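Local coordinates for protein cellulase (Bacillus sp. BG-CS10, PDB 5E0C) that probably hydrolyses internal beta-1,4-glucosidic bonds of cellulose with a family 5 glycoside hydrolase barrel that carries two carbohydrate-binding domains, at residues 15-20 with 55-60; 358-363 with 390-395; 368-373 with 384-389; 434-439 with 450-455. All blocks are in the same frame, centred on the assembly; numbering follows the deposited sequence.

Interaction 1 (15-20 with 55-60); sequences ADMQPG and YKSIRI
The start of the first strand of a (beta/alpha)8 barrel meets the start of the second here, where Pro19 and Gly20 run beside Tyr55, Lys56 and Ser57 just beyond helix 9-17. Pro19, preceded by a cis peptide bond, presents its carbonyl to the incoming segment: Lys56 N donates to Pro19 O at 2.9 Å, nearly straight along the C=O direction, and Ser57 N adds a weak bond to the same oxygen. Ser57 holds OG between its own backbone N and carbonyl carbon (chi1 66°), which lets it donate to Met17 O at 2.9 Å and ties Met17 to the start of strand 57-60. The same OG lies 3.1 Å from Gly20 CA, and a beta carbon on Gly20 would collide with it. Lys56 bends at chi3 and chi4 to curl over Gln18 O, its CD 3.2 Å from that oxygen, and NZ then forms a salt bridge with Asp16 OD1 at 2.8 Å, arriving from above the carboxylate plane. The other carboxylate oxygen, OD2, bonds to the hydroxyl of Tyr97. Pro19 CG rests 4.0 Å from Tyr55 CD1, the two side chains crossing at about a right angle, while Trp21 and Trp336 pack on the same tyrosine. Two neighbouring parallel strands of a closed eight-stranded sheet, met here at their N-terminal ends, are typical of the (beta/alpha)8 barrel of family 5.

Interaction 2 (358-363 with 390-395); sequences DQDIQL and GDVLTM
Strands 359-363 and 392-395 run antiparallel, 4.6 Å apart at the closest approach of their axes and 151° between directions, with Gln359-Met395 and Ile361-Leu393 as hydrogen-bonded pairs and Asp360-Thr394 and Gln362-Val392 as non-hydrogen-bonded ones. Beyond the last pair, Leu363 N still reaches Asp391 O at 2.9 Å. On the face carrying Ile361, Leu393 and Met395 the contact is apolar: Ile361 CD1 lies alongside Leu393 CD2 at 4.1 Å and also touches Met395 CG, while Leu363 CD1 slants over Leu393 CB. Phe427 of strand 425-432 covers Ile361, Leu363 and Leu393. The other face, with Asp360, Gln362, Val392 and Thr394, is mainly polar. The side chains of Thr394 and Asp360 lie side by side, and Thr394 OG1 donates to Asp360 OD1 at 2.8 Å from above the carboxylate plane. Gln362 puts CG anti to the backbone N (chi1 175°) and then folds at chi2, bringing NE2 to Asp391 OD1 at 3.0 Å, well above the carboxylate plane, with amide and carboxylate 84° apart. NE2 also donates to Leu363 O at 2.8 Å, a bond in the amide plane that fixes the group's rotation. With an alanine here in place of Gln362, Asp391 OD1 and Leu363 O are likely to lose their shared donor, leaving the Asp391 carboxylate freer to turn. One apolar face turned to the facing sheet and one more polar face characterise a beta-sandwich sheet, here in the immunoglobulin-like X2 domain.

Interaction 3 (368-373 with 384-389); sequences NELTGL and EDYELA
Tyr386 holds CG between its backbone N and carbonyl carbon (chi1 71°), and Leu373 sets CG beside its own backbone N (chi1 -64°), which together lay the leucine over one face of the tyrosine ring. The contact bridges the two sheets of the X2 beta sandwich: strand 370-373 belongs to one sheet and strand 386-389 to the other. The strands run nearly antiparallel, but their axes are 9.2 Å apart, so side chains rather than backbone bonds join them. The Leu373 side chain and the ring slide past each other in opposite directions. Leu373 CG sits almost on the ring normal, 3.8 Å from the Tyr386 centroid and only 4° off it, a CH-pi contact. The CD1 branch continues toward the ring's root and comes 3.5 Å from Tyr386 CG, while CB lies nearer the hydroxyl end. Leu393 and Met395 of strand 392-395 also pack on both residues. Farther along, Leu370 CD2 meets Leu388 CD2 at 3.9 Å, the two side chains crossing at a slant, and Leu370 CD2 also comes within 4.5 Å of Tyr386 CE2. Thr371 and Gly372 face Gln418 together in a classic beta bulge, and Gly372 CA passes 3.8 Å from Tyr386 OH. At the hydroxyl end of the ring a water closes the contact, accepting a hydrogen bond from Tyr386 OH at 2.9 Å and donating a longer one to Leu373 O at 3.3 Å.

Interaction 4 (434-439 with 450-455); sequences EPTLEN and PAHFNG
Segments 434-439 and 450-455 run in nearly opposite directions, 171° apart end to end, as the two arms of a beta hairpin in the C-terminal carbohydrate-binding domain. Thr436 and His452 form a hydrogen-bonded pair, with His452 N donating to Thr436 O at 2.7 Å and Thr436 N returning to His452 O at 3.1 Å; Leu437 and Ala451 are the non-hydrogen-bonded pair next to it. Glu438 N reaches Pro450 O only weakly. On the Leu437 face the contact is apolar, Leu437 CD2 touching Ala451 CB at 3.7 Å, and Val522, Tyr524, Phe514 and Ile495 surround the leucine. The other face is polar. Glu438 runs out extended beyond CG, so that OE2 arrives at the edge of the imidazole and accepts from His452 NE2 at 2.6 Å on the anti side of the carboxylate, the two planes 51° apart. The stem of Glu438 crosses Pro450 at about a right angle. Were Glu438 replaced by an alanine, His452 NE2 would probably lose this acceptor and the imidazole be left freer to turn. Thr436 OG1 lies 3.4 Å from His452 CD2. Past the strand, Asn454 reaches its amide across to 434-439: ND2 donates to Glu434 O at 2.8 Å, the oxygen lying in the amide plane while ND2 itself stands above the carbonyl plane, and gives a second hydrogen bond to a water 3.2 Å away that also contacts Thr436 OG1.

Interactions 2 and 3 belong to one X2 domain, their centres about 9 Å apart, and touch directly: strands 392-395 and 386-389 are neighbours in a sheet, Thr394 N lying 2.9 Å from Glu387 O, probably a hydrogen bond. Interaction 2 builds that sheet, and interaction 3 joins it to the facing one. Interaction 4 lies in the C-terminal carbohydrate-binding domain, its centre about 30 Å from that of interaction 2. Interaction 1 stands apart in the barrel, its centre about 36 to 45 Å from those of the others. It lies at the N-terminal ends of the strands, whereas family 5 enzymes carry their active site at the C-terminal ends.

Interaction 1 (15-20 with 55-60)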
loop_
_atom_site.group_PDB
_atom_site.type_symbol
_atom_site.label_atom_id
_atom_site.label_comp_id
_atom_site.label_asym_id
_atom_site.label_seq_id
_atom_site.Cartn_x
_atom_site.Cartn_y
_atom_site.Cartn_z
ATOM N N ALA A 15 -21.229 -4.966 -0.673
ATOM C CA ALA A 15 -20.833 -5.331 -2.033
ATOM C C ALA A 15 -20.972 -4.119 -2.953
ATOM O O ALA A 15 -20.169 -3.911 -3.853
ATOM C CB ALA A 15 -21.660 -6.486 -2.549
ATOM N N ASP A 16 -21.983 -3.304 -2.692
ATOM C CA ASP A 16 -22.257 -2.139 -3.513
ATOM C C ASP A 16 -21.227 -1.056 -3.230
ATOM O O ASP A 16 -21.130 -0.079 -3.958
ATOM C CB ASP A 16 -23.672 -1.626 -3.255
ATOM C CG ASP A 16 -24.164 -0.694 -4.351
ATOM O OD1 ASP A 16 -23.595 -0.749 -5.461
ATOM O OD2 ASP A 16 -25.119 0.084 -4.115
ATOM N N MET A 17 -20.459 -1.228 -2.158
ATOM C CA MET A 17 -19.341 -0.320 -1.896
ATOM C C MET A 17 -18.144 -0.533 -2.826
ATOM O O MET A 17 -17.345 0.377 -3.032
ATOM C CB MET A 17 -18.855 -0.458 -0.453
ATOM C CG MET A 17 -19.818 0.045 0.580
ATOM S SD MET A 17 -19.206 -0.439 2.206
ATOM C CE MET A 17 -17.653 0.456 2.278
ATOM N N GLN A 18 -18.007 -1.745 -3.353
ATOM C CA GLN A 18 -16.817 -2.130 -4.116
ATOM C C GLN A 18 -16.594 -1.296 -5.385
ATOM O O GLN A 18 -17.496 -1.165 -6.194
ATOM C CB GLN A 18 -16.922 -3.606 -4.492
ATOM C CG GLN A 18 -15.650 -4.190 -5.057
ATOM C CD GLN A 18 -14.644 -4.539 -3.986
ATOM O OE1 GLN A 18 -14.148 -3.661 -3.262
ATOM N NE2 GLN A 18 -14.337 -5.831 -3.867
ATOM N N PRO A 19 -15.398 -0.717 -5.566
ATOM C CA PRO A 19 -14.221 -0.583 -4.700
ATOM C C PRO A 19 -14.156 0.792 -4.037
ATOM O O PRO A 19 -14.791 1.734 -4.507
ATOM C CB PRO A 19 -13.065 -0.747 -5.681
ATOM C CG PRO A 19 -13.583 -0.052 -6.924
ATOM C CD PRO A 19 -15.097 -0.254 -6.936
ATOM N N GLY A 20 -13.369 0.907 -2.975
ATOM C CA GLY A 20 -13.307 2.140 -2.222
ATOM C C GLY A 20 -11.952 2.815 -2.268
ATOM O O GLY A 20 -10.954 2.203 -2.653
ATOM N N TYR A 55 -14.587 4.529 -8.517
ATOM C CA TYR A 55 -14.712 4.187 -7.102
ATOM C C TYR A 55 -16.133 4.405 -6.645
ATOM O O TYR A 55 -16.753 5.408 -6.994
ATOM C CB TYR A 55 -13.736 4.991 -6.245
ATOM C CG TYR A 55 -12.331 4.479 -6.399
ATOM C CD1 TYR A 55 -11.894 3.384 -5.667
ATOM C CD2 TYR A 55 -11.450 5.054 -7.316
ATOM C CE1 TYR A 55 -10.619 2.884 -5.821
ATOM C CE2 TYR A 55 -10.170 4.562 -7.477
ATOM C CZ TYR A 55 -9.760 3.475 -6.726
ATOM O OH TYR A 55 -8.492 2.979 -6.884
ATOM N N LYS A 56 -16.652 3.446 -5.879
ATOM C CA LYS A 56 -18.041 3.493 -5.426
ATOM C C LYS A 56 -18.180 3.747 -3.918
ATOM O O LYS A 56 -19.290 3.738 -3.381
ATOM C CB LYS A 56 -18.754 2.201 -5.812
ATOM C CG LYS A 56 -19.219 2.205 -7.253
ATOM C CD LYS A 56 -19.491 0.805 -7.776
ATOM C CE LYS A 56 -20.606 0.066 -7.026
ATOM N NZ LYS A 56 -21.932 0.755 -7.098
ATOM N N SER A 57 -17.059 3.984 -3.244
ATOM C CA SER A 57 -17.104 4.320 -1.829
ATOM C C SER A 57 -15.828 5.032 -1.419
ATOM O O SER A 57 -14.777 4.852 -2.029
ATOM C CB SER A 57 -17.308 3.074 -0.966
ATOM O OG SER A 57 -16.192 2.212 -1.048
ATOM N N ILE A 58 -15.923 5.850 -0.383
ATOM C CA ILE A 58 -14.776 6.599 0.070
ATOM C C ILE A 58 -14.667 6.543 1.599
ATOM O O ILE A 58 -15.666 6.642 2.310
ATOM C CB ILE A 58 -14.852 8.068 -0.427
ATOM C CG1 ILE A 58 -13.604 8.854 -0.029
ATOM C CG2 ILE A 58 -16.093 8.763 0.098
ATOM C CD1 ILE A 58 -13.638 10.300 -0.522
ATOM N N ARG A 59 -13.449 6.364 2.096
ATOM C CA ARG A 59 -13.204 6.390 3.529
ATOM C C ARG A 59 -12.581 7.721 3.876
ATOM O O ARG A 59 -11.577 8.118 3.278
ATOM C CB ARG A 59 -12.293 5.238 3.963
ATOM C CG ARG A 59 -12.090 5.095 5.482
ATOM C CD ARG A 59 -11.529 3.707 5.792
ATOM N NE ARG A 59 -11.130 3.484 7.186
ATOM C CZ ARG A 59 -9.882 3.600 7.641
ATOM N NH1 ARG A 59 -8.900 3.963 6.829
ATOM N NH2 ARG A 59 -9.611 3.358 8.908
ATOM N N ILE A 60 -13.196 8.426 4.818
ATOM C CA ILE A 60 -12.690 9.717 5.228
ATOM C C ILE A 60 -12.154 9.631 6.642
ATOM O O ILE A 60 -12.892 9.858 7.591
ATOM C CB ILE A 60 -13.777 10.801 5.164
ATOM C CG1 ILE A 60 -14.455 10.809 3.803
ATOM C CG2 ILE A 60 -13.187 12.179 5.434
ATOM C CD1 ILE A 60 -15.529 11.874 3.693
#

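Interaction 2 (358-363 with 390-395)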
loop_
_atom_site.group_PDB
_atom_site.type_symbol
_atom_site.label_atom_id
_atom_site.label_comp_id
_atom_site.label_asym_id
_atom_site.label_seq_id
_atom_site.Cartn_x
_atom_site.Cartn_y
_atom_site.Cartn_z
ATOM N N ASP A 358 17.114 -13.803 -30.339
ATOM C CA ASP A 358 15.762 -14.101 -29.881
ATOM C C ASP A 358 15.725 -14.125 -28.350
ATOM O O ASP A 358 16.677 -14.582 -27.720
ATOM C CB ASP A 358 15.292 -15.452 -30.428
ATOM C CG ASP A 358 14.899 -15.394 -31.891
ATOM O OD1 ASP A 358 15.150 -14.365 -32.561
ATOM O OD2 ASP A 358 14.338 -16.396 -32.380
ATOM N N GLN A 359 14.634 -13.649 -27.754
ATOM C CA GLN A 359 14.524 -13.638 -26.294
ATOM C C GLN A 359 13.192 -14.167 -25.800
ATOM O O GLN A 359 12.134 -13.676 -26.193
ATOM C CB GLN A 359 14.730 -12.225 -25.743
ATOM C CG GLN A 359 16.166 -11.718 -25.785
ATOM C CD GLN A 359 16.623 -11.165 -24.444
ATOM O OE1 GLN A 359 16.038 -11.460 -23.395
ATOM N NE2 GLN A 359 17.663 -10.342 -24.475
ATOM N N ASP A 360 13.250 -15.159 -24.920
ATOM C CA ASP A 360 12.054 -15.747 -24.332
ATOM C C ASP A 360 11.603 -14.986 -23.098
ATOM O O ASP A 360 12.420 -14.418 -22.367
ATOM C CB ASP A 360 12.303 -17.210 -23.970
ATOM C CG ASP A 360 12.315 -18.115 -25.182
ATOM O OD1 ASP A 360 12.184 -17.593 -26.308
ATOM O OD2 ASP A 360 12.489 -19.345 -25.010
ATOM N N ILE A 361 10.293 -14.981 -22.877
ATOM C CA ILE A 361 9.673 -14.335 -21.726
ATOM C C ILE A 361 8.532 -15.184 -21.237
ATOM O O ILE A 361 7.654 -15.551 -22.008
ATOM C CB ILE A 361 9.108 -12.938 -22.043
ATOM C CG1 ILE A 361 10.168 -12.043 -22.673
ATOM C CG2 ILE A 361 8.535 -12.298 -20.781
ATOM C CD1 ILE A 361 9.576 -10.989 -23.551
ATOM N N GLN A 362 8.537 -15.483 -19.947
ATOM C CA GLN A 362 7.502 -16.318 -19.367
ATOM C C GLN A 362 6.297 -15.474 -18.998
ATOM O O GLN A 362 6.402 -14.572 -18.167
ATOM C CB GLN A 362 8.046 -17.057 -18.140
ATOM C CG GLN A 362 7.007 -17.863 -17.375
ATOM C CD GLN A 362 6.531 -19.057 -18.159
ATOM O OE1 GLN A 362 7.336 -19.868 -18.621
ATOM N NE2 GLN A 362 5.215 -19.160 -18.347
ATOM N N LEU A 363 5.154 -15.762 -19.618
ATOM C CA LEU A 363 3.908 -15.089 -19.267
ATOM C C LEU A 363 3.158 -15.836 -18.176
ATOM O O LEU A 363 3.404 -17.014 -17.932
ATOM C CB LEU A 363 3.002 -14.949 -20.487
ATOM C CG LEU A 363 3.572 -14.239 -21.707
ATOM C CD1 LEU A 363 2.523 -14.167 -22.808
ATOM C CD2 LEU A 363 4.124 -12.849 -21.347
ATOM N N GLY A 390 2.591 -21.803 -26.138
ATOM C CA GLY A 390 1.927 -21.939 -24.863
ATOM C C GLY A 390 1.863 -20.573 -24.209
ATOM O O GLY A 390 1.220 -19.667 -24.740
ATOM N N ASP A 391 2.535 -20.415 -23.067
ATOM C CA ASP A 391 2.592 -19.118 -22.408
ATOM C C ASP A 391 3.998 -18.549 -22.415
ATOM O O ASP A 391 4.330 -17.701 -21.597
ATOM C CB ASP A 391 2.062 -19.197 -20.968
ATOM C CG ASP A 391 2.793 -20.211 -20.113
ATOM O OD1 ASP A 391 3.831 -20.758 -20.541
ATOM O OD2 ASP A 391 2.325 -20.447 -18.982
ATOM N N VAL A 392 4.830 -19.031 -23.327
ATOM C CA VAL A 392 6.153 -18.460 -23.500
ATOM C C VAL A 392 6.159 -17.559 -24.727
ATOM O O VAL A 392 5.936 -18.025 -25.846
ATOM C CB VAL A 392 7.239 -19.548 -23.653
ATOM C CG1 VAL A 392 8.612 -18.924 -23.932
ATOM C CG2 VAL A 392 7.303 -20.402 -22.411
ATOM N N LEU A 393 6.411 -16.272 -24.503
ATOM C CA LEU A 393 6.490 -15.276 -25.568
ATOM C C LEU A 393 7.924 -15.126 -26.068
ATOM O O LEU A 393 8.848 -15.058 -25.280
ATOM C CB LEU A 393 5.962 -13.924 -25.076
ATOM C CG LEU A 393 6.265 -12.720 -25.977
ATOM C CD1 LEU A 393 5.505 -12.828 -27.295
ATOM C CD2 LEU A 393 5.930 -11.409 -25.266
ATOM N N THR A 394 8.122 -15.078 -27.376
ATOM C CA THR A 394 9.466 -14.873 -27.882
ATOM C C THR A 394 9.524 -13.612 -28.720
ATOM O O THR A 394 8.780 -13.478 -29.690
ATOM C CB THR A 394 9.961 -16.067 -28.734
ATOM O OG1 THR A 394 9.944 -17.271 -27.953
ATOM C CG2 THR A 394 11.378 -15.813 -29.215
ATOM N N MET A 395 10.409 -12.691 -28.347
ATOM C CA MET A 395 10.726 -11.544 -29.202
ATOM C C MET A 395 11.823 -11.934 -30.188
ATOM O O MET A 395 12.890 -12.433 -29.789
ATOM C CB MET A 395 11.167 -10.329 -28.375
ATOM C CG MET A 395 10.080 -9.720 -27.502
ATOM S SD MET A 395 8.566 -9.260 -28.389
ATOM C CE MET A 395 9.236 -8.163 -29.643
#

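Interaction 3 (368-373 with 384-389)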
loop_
_atom_site.group_PDB
_atom_site.type_symbol
_atom_site.label_atom_id
_atom_site.label_comp_id
_atom_site.label_asym_id
_atom_site.label_seq_id
_atom_site.Cartn_x
_atom_site.Cartn_y
_atom_site.Cartn_z
ATOM N N ASN A 368 -6.327 -15.961 -19.236
ATOM C CA ASN A 368 -6.532 -15.125 -20.415
ATOM C C ASN A 368 -5.729 -15.615 -21.615
ATOM O O ASN A 368 -5.008 -16.613 -21.529
ATOM C CB ASN A 368 -6.171 -13.675 -20.099
ATOM C CG ASN A 368 -7.091 -13.065 -19.063
ATOM O OD1 ASN A 368 -8.297 -13.281 -19.088
ATOM N ND2 ASN A 368 -6.522 -12.300 -18.142
ATOM N N GLU A 369 -5.859 -14.918 -22.739
ATOM C CA GLU A 369 -5.133 -15.301 -23.940
ATOM C C GLU A 369 -4.457 -14.096 -24.549
ATOM O O GLU A 369 -5.044 -13.016 -24.594
ATOM C CB GLU A 369 -6.067 -15.935 -24.977
ATOM C CG GLU A 369 -6.766 -17.214 -24.532
ATOM C CD GLU A 369 -5.823 -18.403 -24.381
ATOM O OE1 GLU A 369 -4.625 -18.300 -24.734
ATOM O OE2 GLU A 369 -6.290 -19.459 -23.906
ATOM N N LEU A 370 -3.229 -14.285 -25.020
ATOM C CA LEU A 370 -2.540 -13.248 -25.772
ATOM C C LEU A 370 -3.244 -13.006 -27.105
ATOM O O LEU A 370 -3.525 -13.956 -27.836
ATOM C CB LEU A 370 -1.094 -13.643 -26.022
ATOM C CG LEU A 370 -0.222 -12.552 -26.646
ATOM C CD1 LEU A 370 0.092 -11.438 -25.634
ATOM C CD2 LEU A 370 1.047 -13.152 -27.235
ATOM N N THR A 371 -3.540 -11.749 -27.424
ATOM C CA THR A 371 -4.169 -11.450 -28.703
ATOM C C THR A 371 -3.297 -10.584 -29.589
ATOM O O THR A 371 -3.503 -10.535 -30.811
ATOM C CB THR A 371 -5.503 -10.743 -28.534
ATOM O OG1 THR A 371 -5.285 -9.492 -27.886
ATOM C CG2 THR A 371 -6.442 -11.588 -27.715
ATOM N N GLY A 372 -2.343 -9.876 -28.990
ATOM C CA GLY A 372 -1.422 -9.113 -29.815
ATOM C C GLY A 372 -0.282 -8.442 -29.079
ATOM O O GLY A 372 -0.237 -8.459 -27.852
ATOM N N LEU A 373 0.651 -7.877 -29.839
ATOM C CA LEU A 373 1.671 -6.982 -29.297
ATOM C C LEU A 373 1.607 -5.668 -30.042
ATOM O O LEU A 373 1.325 -5.657 -31.235
ATOM C CB LEU A 373 3.084 -7.562 -29.428
ATOM C CG LEU A 373 3.465 -8.836 -28.682
ATOM C CD1 LEU A 373 4.980 -9.032 -28.753
ATOM C CD2 LEU A 373 2.972 -8.792 -27.235
ATOM N N GLU A 384 7.399 -12.546 -37.707
ATOM C CA GLU A 384 8.579 -11.744 -38.002
ATOM C C GLU A 384 9.130 -11.000 -36.773
ATOM O O GLU A 384 10.344 -10.843 -36.622
ATOM C CB GLU A 384 8.252 -10.744 -39.113
ATOM C CG GLU A 384 9.433 -10.411 -39.998
ATOM C CD GLU A 384 9.862 -11.576 -40.897
ATOM O OE1 GLU A 384 9.036 -12.472 -41.205
ATOM O OE2 GLU A 384 11.046 -11.596 -41.283
ATOM N N ASP A 385 8.224 -10.535 -35.913
ATOM C CA ASP A 385 8.572 -9.779 -34.709
ATOM C C ASP A 385 8.459 -10.607 -33.436
ATOM O O ASP A 385 9.193 -10.381 -32.479
ATOM C CB ASP A 385 7.670 -8.553 -34.556
ATOM C CG ASP A 385 7.948 -7.489 -35.587
ATOM O OD1 ASP A 385 9.052 -7.498 -36.158
ATOM O OD2 ASP A 385 7.073 -6.625 -35.803
ATOM N N TYR A 386 7.512 -11.542 -33.404
ATOM C CA TYR A 386 7.306 -12.311 -32.192
ATOM C C TYR A 386 6.578 -13.614 -32.427
ATOM O O TYR A 386 5.871 -13.770 -33.408
ATOM C CB TYR A 386 6.543 -11.486 -31.149
ATOM C CG TYR A 386 5.081 -11.245 -31.461
ATOM C CD1 TYR A 386 4.686 -10.225 -32.328
ATOM C CD2 TYR A 386 4.087 -12.029 -30.878
ATOM C CE1 TYR A 386 3.343 -9.994 -32.598
ATOM C CE2 TYR A 386 2.745 -11.804 -31.146
ATOM C CZ TYR A 386 2.383 -10.789 -32.006
ATOM O OH TYR A 386 1.053 -10.571 -32.268
ATOM N N GLU A 387 6.762 -14.541 -31.500
ATOM C CA GLU A 387 6.105 -15.839 -31.534
ATOM C C GLU A 387 5.525 -16.133 -30.157
ATOM O O GLU A 387 5.887 -15.500 -29.164
ATOM C CB GLU A 387 7.083 -16.957 -31.920
ATOM C CG GLU A 387 7.880 -16.734 -33.182
ATOM C CD GLU A 387 9.076 -17.676 -33.301
ATOM O OE1 GLU A 387 9.381 -18.390 -32.319
ATOM O OE2 GLU A 387 9.719 -17.696 -34.377
ATOM N N LEU A 388 4.643 -17.116 -30.094
ATOM C CA LEU A 388 4.121 -17.573 -28.827
ATOM C C LEU A 388 4.043 -19.089 -28.833
ATOM O O LEU A 388 3.522 -19.683 -29.779
ATOM C CB LEU A 388 2.746 -16.963 -28.551
ATOM C CG LEU A 388 2.060 -17.405 -27.259
ATOM C CD1 LEU A 388 2.803 -16.864 -26.046
ATOM C CD2 LEU A 388 0.597 -16.976 -27.242
ATOM N N ALA A 389 4.567 -19.711 -27.779
ATOM C CA ALA A 389 4.415 -21.150 -27.597
ATOM C C ALA A 389 3.856 -21.410 -26.204
ATOM O O ALA A 389 4.560 -21.247 -25.204
ATOM C CB ALA A 389 5.749 -21.872 -27.798
HETATM O O HOH W 1 0.296 -7.976 -33.310
#

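Interaction 4 (434-439 with 450-455)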
loop_
_atom_site.group_PDB
_atom_site.type_symbol
_atom_site.label_atom_id
_atom_site.label_comp_id
_atom_site.label_asym_id
_atom_site.label_seq_id
_atom_site.Cartn_x
_atom_site.Cartn_y
_atom_site.Cartn_z
ATOM N N GLU A 434 26.974 -3.461 -18.124
ATOM C CA GLU A 434 27.332 -3.756 -16.741
ATOM C C GLU A 434 27.444 -2.456 -15.944
ATOM O O GLU A 434 28.172 -1.545 -16.336
ATOM C CB GLU A 434 28.641 -4.540 -16.670
ATOM C CG GLU A 434 29.139 -4.783 -15.251
ATOM C CD GLU A 434 30.146 -5.925 -15.172
ATOM O OE1 GLU A 434 31.364 -5.665 -15.044
ATOM O OE2 GLU A 434 29.709 -7.089 -15.250
ATOM N N PRO A 435 26.704 -2.358 -14.829
ATOM C CA PRO A 435 26.754 -1.136 -14.027
ATOM C C PRO A 435 28.068 -1.032 -13.241
ATOM O O PRO A 435 28.626 -2.053 -12.816
ATOM C CB PRO A 435 25.540 -1.279 -13.101
ATOM C CG PRO A 435 25.324 -2.718 -12.993
ATOM C CD PRO A 435 25.736 -3.325 -14.297
ATOM N N THR A 436 28.574 0.184 -13.080
ATOM C CA THR A 436 29.816 0.367 -12.349
ATOM C C THR A 436 29.687 1.443 -11.273
ATOM O O THR A 436 28.855 2.362 -11.363
ATOM C CB THR A 436 30.993 0.723 -13.294
ATOM O OG1 THR A 436 30.670 1.895 -14.050
ATOM C CG2 THR A 436 31.276 -0.420 -14.248
ATOM N N LEU A 437 30.519 1.295 -10.247
ATOM C CA LEU A 437 30.562 2.206 -9.118
ATOM C C LEU A 437 31.912 2.904 -9.064
ATOM O O LEU A 437 32.856 2.494 -9.731
ATOM C CB LEU A 437 30.294 1.449 -7.814
ATOM C CG LEU A 437 28.940 0.742 -7.789
ATOM C CD1 LEU A 437 28.776 -0.156 -6.567
ATOM C CD2 LEU A 437 27.824 1.760 -7.854
ATOM N N GLU A 438 32.008 3.959 -8.265
ATOM C CA GLU A 438 33.259 4.689 -8.158
ATOM C C GLU A 438 33.710 4.815 -6.713
ATOM O O GLU A 438 32.920 4.651 -5.785
ATOM C CB GLU A 438 33.125 6.071 -8.806
ATOM C CG GLU A 438 32.989 5.975 -10.310
ATOM C CD GLU A 438 32.854 7.313 -11.003
ATOM O OE1 GLU A 438 32.993 8.365 -10.339
ATOM O OE2 GLU A 438 32.603 7.304 -12.228
ATOM N N ASN A 439 35.001 5.070 -6.537
ATOM C CA ASN A 439 35.547 5.411 -5.232
ATOM C C ASN A 439 35.002 6.754 -4.782
ATOM O O ASN A 439 34.698 7.623 -5.604
ATOM C CB ASN A 439 37.075 5.461 -5.267
ATOM C CG ASN A 439 37.690 4.168 -5.753
ATOM O OD1 ASN A 439 37.169 3.087 -5.498
ATOM N ND2 ASN A 439 38.806 4.275 -6.466
ATOM N N PRO A 450 29.106 7.410 -6.243
ATOM C CA PRO A 450 28.824 7.751 -7.642
ATOM C C PRO A 450 28.639 6.473 -8.432
ATOM O O PRO A 450 29.424 5.540 -8.275
ATOM C CB PRO A 450 30.073 8.509 -8.094
ATOM C CG PRO A 450 30.746 8.953 -6.815
ATOM C CD PRO A 450 30.438 7.873 -5.820
ATOM N N ALA A 451 27.603 6.427 -9.257
ATOM C CA ALA A 451 27.235 5.192 -9.925
ATOM C C ALA A 451 27.002 5.410 -11.407
ATOM O O ALA A 451 26.584 6.488 -11.836
ATOM C CB ALA A 451 25.992 4.602 -9.284
ATOM N N HIS A 452 27.296 4.381 -12.189
ATOM C CA HIS A 452 26.901 4.354 -13.584
ATOM C C HIS A 452 25.909 3.228 -13.750
ATOM O O HIS A 452 26.297 2.063 -13.880
ATOM C CB HIS A 452 28.108 4.153 -14.500
ATOM C CG HIS A 452 29.140 5.227 -14.378
ATOM N ND1 HIS A 452 29.015 6.453 -14.997
ATOM C CD2 HIS A 452 30.310 5.266 -13.698
ATOM C CE1 HIS A 452 30.067 7.197 -14.711
ATOM N NE2 HIS A 452 30.869 6.502 -13.923
ATOM N N PHE A 453 24.628 3.567 -13.729
ATOM C CA PHE A 453 23.586 2.549 -13.724
ATOM C C PHE A 453 23.493 1.820 -15.059
ATOM O O PHE A 453 23.093 0.655 -15.102
ATOM C CB PHE A 453 22.240 3.167 -13.346
ATOM C CG PHE A 453 22.189 3.653 -11.919
ATOM C CD1 PHE A 453 22.189 2.749 -10.867
ATOM C CD2 PHE A 453 22.158 5.011 -11.630
ATOM C CE1 PHE A 453 22.154 3.186 -9.555
ATOM C CE2 PHE A 453 22.115 5.455 -10.317
ATOM C CZ PHE A 453 22.116 4.540 -9.278
ATOM N N ASN A 454 23.869 2.505 -16.134
ATOM C CA ASN A 454 23.946 1.911 -17.463
ATOM C C ASN A 454 22.679 1.159 -17.872
ATOM O O ASN A 454 22.739 0.045 -18.386
ATOM C CB ASN A 454 25.173 0.994 -17.538
ATOM C CG ASN A 454 26.482 1.776 -17.412
ATOM O OD1 ASN A 454 26.524 2.977 -17.704
ATOM N ND2 ASN A 454 27.549 1.102 -16.978
ATOM N N GLY A 455 21.528 1.782 -17.629
ATOM C CA GLY A 455 20.245 1.243 -18.048
ATOM C C GLY A 455 19.655 0.242 -17.078
ATOM O O GLY A 455 18.502 -0.158 -17.207
HETATM O O HOH W 2 30.395 2.531 -16.838
#